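Local structure of TTHB210-like domain-containing protein (Thermus thermophilus, 3VG8) at residues L21-D24 against P25-P29; V49-K52 against K53-E56. The protein is of unknown function, is controlled by the sigma-E/anti-sigma-E regulatory system, and assembles into a homodecamer. The protein carries 1 engineered substitution. All blocks are in the same frame, centred on the assembly; numbering follows the deposited sequence.

Contact 1: L21-D24 against P25-P29; sequences LYVD and PSTLP
Just beyond strand 20-23, Asp24 is bonded to Ser26 through its side chain and to Thr27 through its carbonyl. With CG anti to the backbone N (chi1 178°), the Asp24 carboxylate lies beside its own carbonyl carbon, within reach of the Ser26 amide, and Asp24 OD2 accepts from Ser26 N at 2.9 Å, closing an Asx turn. The donor comes from above the carboxylate plane, and Ser26 OG adds a weak bond to the same oxygen. The Asp24 carbonyl is held twice. Thr27 N lies 2.7 Å from Asp24 O, 45° out of the carbonyl plane, which completes a type I beta turn around Pro25 and Ser26. Thr27 OG1 meets Asp24 O in that plane, on a lone pair, at 2.6 Å. A water accepts from Asp24 N and donates to Thr27 OG1, so this hydroxyl both gives and receives. Thr27 CG2 packs on Asp24 CB at 3.5 Å. Nearby, Val23 CG2 touches Leu28 CD2 at 4.0 Å, the side chains crossing at about a right angle, and both residues rest on Phe33 of strand 33-36. In the next shell, Lys66 of helix 65-71 forms a salt bridge with Asp24 OD1, and Leu7 of a second subunit packs on Asp24 and Pro25. With one carboxylate oxygen spent on the turn and the other on a lysine, the buried Asp24 is well compensated and probably stays ionised.

Contact 2: V49-K52 against K53-E56; sequences VPLK and KLNE
Lys52 and Glu56 meet on one flank of a short helix, one turn apart. From CB, which adjoins Lys53 N, the Lys52 chain leaves with CG anti to the backbone N (chi1 -173°), and Lys52 CG lies 3.6 Å from Glu56 OE2. Lys52 CD follows, with Glu56 OE2 still at 3.7 Å; CE, beyond it, is slightly farther from the same oxygen. A bend at chi3 turns the last part of the chain, and Lys52 NZ ends 4.9 Å from Glu56 OE2, too far for a salt bridge, so any attraction between the two charges acts at a distance. In the backbone, Glu56 N donates to Lys52 O at 3.0 Å, tilted 22° from the carbonyl plane.

The contact is a strand-to-helix junction: strand 42-50 ends at Pro50, which is the N-cap of helix 51-55. The Pro50 carbonyl takes two weak bonds, from the amides of Lys53 and Leu54, whereas Asn55 N lies almost straight along the C=O bond of Leu51, 3.0 Å from Leu51 O. The Pro50 ring lies alongside the Lys53 chain, Pro50 CG 3.7 Å from Lys53 CG, and both side chains touch Tyr60. Elsewhere on the helix, Leu51 CG packs 3.7 Å from Asn55 ND2, the two side chains meeting at a slant. Leu54 CD1 approaches both Val49 CG2, at 4.3 Å, and Leu51 CD1. These apolar and amide groups also meet a fourth subunit, where Leu54 packs on its counterpart Leu54 and Asn55 OD1 accepts a hydrogen bond from ND2 of Asn55 of that chain.

Overall arrangement
Both contacts lie at strand ends of the same antiparallel sheet and follow each other along the chain. Contact 1 leaves strand 20-23, outermost in its own chain, contact 2 leaves strand 42-50, and strand 33-36 runs between these two. Their centres are about 19 Å apart; the nearest atoms approach to about 6 Å without touching. Contact 2 is the more peripheral, its centre about 19 Å from that of the chain against about 11 Å for contact 1. Each faces a different neighbour: beside contact 1 the sheet continues antiparallel into a second subunit, while the helix of contact 2 pairs with its equivalent in a fourth. With the function unknown, neither contact can be tied to a site.

Contact 1: L21-D24 against P25-P29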
# COMPACT_ATOMS: atom_id res chain seq x y z
N LEU F 21 27.80 0.19 25.49
CA LEU F 21 28.18 -1.13 25.97
C LEU F 21 28.85 -1.22 27.32
O LEU F 21 29.69 -0.40 27.68
CB LEU F 21 29.12 -1.80 24.97
CG LEU F 21 28.54 -2.20 23.61
CD1 LEU F 21 29.67 -2.70 22.71
CD2 LEU F 21 27.48 -3.27 23.82
N TYR F 22 28.50 -2.27 28.05
CA TYR F 22 29.08 -2.52 29.35
C TYR F 22 29.19 -4.02 29.56
O TYR F 22 28.36 -4.79 29.10
CB TYR F 22 28.23 -1.87 30.44
CG TYR F 22 28.44 -0.36 30.48
CD1 TYR F 22 29.73 0.17 30.48
CD2 TYR F 22 27.36 0.53 30.47
CE1 TYR F 22 29.96 1.55 30.46
CE2 TYR F 22 27.57 1.92 30.45
CZ TYR F 22 28.88 2.42 30.44
OH TYR F 22 29.13 3.77 30.40
N VAL F 23 30.25 -4.43 30.24
CA VAL F 23 30.42 -5.84 30.50
C VAL F 23 31.17 -6.01 31.80
O VAL F 23 31.95 -5.14 32.18
CB VAL F 23 31.21 -6.55 29.37
CG1 VAL F 23 32.63 -5.99 29.29
CG2 VAL F 23 31.25 -8.04 29.61
N ASP F 24 30.92 -7.10 32.50
CA ASP F 24 31.64 -7.37 33.74
C ASP F 24 32.98 -7.94 33.27
O ASP F 24 33.03 -9.02 32.67
CB ASP F 24 30.90 -8.40 34.59
CG ASP F 24 31.65 -8.75 35.87
OD1 ASP F 24 31.01 -9.35 36.76
OD2 ASP F 24 32.86 -8.45 35.98
N PRO F 25 34.09 -7.22 33.54
CA PRO F 25 35.45 -7.64 33.14
C PRO F 25 35.79 -9.05 33.56
O PRO F 25 36.57 -9.72 32.88
CB PRO F 25 36.34 -6.61 33.82
CG PRO F 25 35.46 -5.38 33.88
CD PRO F 25 34.15 -5.97 34.33
N SER F 26 35.21 -9.51 34.66
CA SER F 26 35.47 -10.86 35.14
C SER F 26 34.76 -11.92 34.31
O SER F 26 35.01 -13.11 34.49
CB SER F 26 35.03 -11.01 36.60
OG SER F 26 33.63 -11.21 36.70
N THR F 27 33.87 -11.51 33.41
CA THR F 27 33.13 -12.46 32.59
C THR F 27 33.68 -12.59 31.16
O THR F 27 33.20 -13.39 30.37
CB THR F 27 31.62 -12.09 32.54
OG1 THR F 27 31.43 -10.89 31.77
CG2 THR F 27 31.09 -11.84 33.95
N LEU F 28 34.70 -11.80 30.85
CA LEU F 28 35.31 -11.84 29.53
C LEU F 28 36.03 -13.18 29.35
O LEU F 28 36.43 -13.79 30.34
CB LEU F 28 36.31 -10.69 29.37
CG LEU F 28 35.66 -9.31 29.32
CD1 LEU F 28 36.72 -8.22 29.27
CD2 LEU F 28 34.76 -9.24 28.09
N PRO F 29 36.24 -13.63 28.10
CA PRO F 29 35.87 -13.00 26.83
C PRO F 29 34.40 -13.17 26.42
O PRO F 29 33.89 -12.40 25.61
CB PRO F 29 36.81 -13.67 25.84
CG PRO F 29 36.76 -15.10 26.34
CD PRO F 29 36.91 -14.92 27.85
O HOH W 1 29.15 -9.46 31.82

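Contact 2: V49-K52 against K53-E56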
# COMPACT_ATOMS: atom_id res chain seq x y z
N VAL F 49 31.30 -15.66 21.13
CA VAL F 49 31.93 -16.98 21.04
C VAL F 49 32.74 -17.17 19.77
O VAL F 49 32.29 -16.85 18.67
CB VAL F 49 30.89 -18.15 21.14
CG1 VAL F 49 30.16 -18.08 22.47
CG2 VAL F 49 29.92 -18.10 19.98
N PRO F 50 33.97 -17.70 19.91
CA PRO F 50 34.81 -17.92 18.72
C PRO F 50 34.27 -19.13 17.98
O PRO F 50 33.90 -20.13 18.60
CB PRO F 50 36.21 -18.20 19.31
CG PRO F 50 36.11 -17.78 20.77
CD PRO F 50 34.68 -18.10 21.13
N LEU F 51 34.19 -19.02 16.67
CA LEU F 51 33.70 -20.09 15.83
C LEU F 51 34.54 -21.36 16.04
O LEU F 51 34.01 -22.48 16.10
CB LEU F 51 33.76 -19.67 14.35
CG LEU F 51 33.31 -20.70 13.30
CD1 LEU F 51 31.89 -21.14 13.56
CD2 LEU F 51 33.44 -20.10 11.92
N LYS F 52 35.85 -21.18 16.16
CA LYS F 52 36.73 -22.32 16.35
C LYS F 52 36.34 -23.17 17.56
O LYS F 52 36.44 -24.39 17.50
CB LYS F 52 38.19 -21.89 16.48
CG LYS F 52 39.15 -23.09 16.52
CD LYS F 52 40.60 -22.69 16.53
CE LYS F 52 40.99 -22.11 17.88
NZ LYS F 52 42.40 -21.62 17.89
N LYS F 53 35.94 -22.52 18.65
CA LYS F 53 35.54 -23.24 19.85
C LYS F 53 34.30 -24.09 19.55
O LYS F 53 34.15 -25.19 20.10
CB LYS F 53 35.22 -22.29 21.01
CG LYS F 53 36.34 -21.36 21.46
CD LYS F 53 37.61 -22.09 21.84
CE LYS F 53 37.45 -22.93 23.11
NZ LYS F 53 37.34 -22.08 24.32
N LEU F 54 33.42 -23.59 18.69
CA LEU F 54 32.21 -24.33 18.33
C LEU F 54 32.60 -25.54 17.49
O LEU F 54 32.03 -26.63 17.62
CB LEU F 54 31.23 -23.44 17.55
CG LEU F 54 30.75 -22.16 18.24
CD1 LEU F 54 29.69 -21.45 17.36
CD2 LEU F 54 30.16 -22.52 19.60
N ASN F 55 33.57 -25.36 16.60
CA ASN F 55 34.01 -26.48 15.78
C ASN F 55 34.78 -27.54 16.58
O ASN F 55 34.84 -28.70 16.18
CB ASN F 55 34.84 -25.97 14.60
CG ASN F 55 34.01 -25.17 13.62
OD1 ASN F 55 32.84 -25.50 13.36
ND2 ASN F 55 34.60 -24.14 13.04
N GLU F 56 35.37 -27.14 17.71
CA GLU F 56 36.11 -28.07 18.55
C GLU F 56 35.20 -28.63 19.66
O GLU F 56 35.67 -29.26 20.61
CB GLU F 56 37.33 -27.37 19.16
CG GLU F 56 38.30 -26.87 18.08
CD GLU F 56 39.58 -26.26 18.65
OE1 GLU F 56 39.60 -25.90 19.84
OE2 GLU F 56 40.55 -26.13 17.89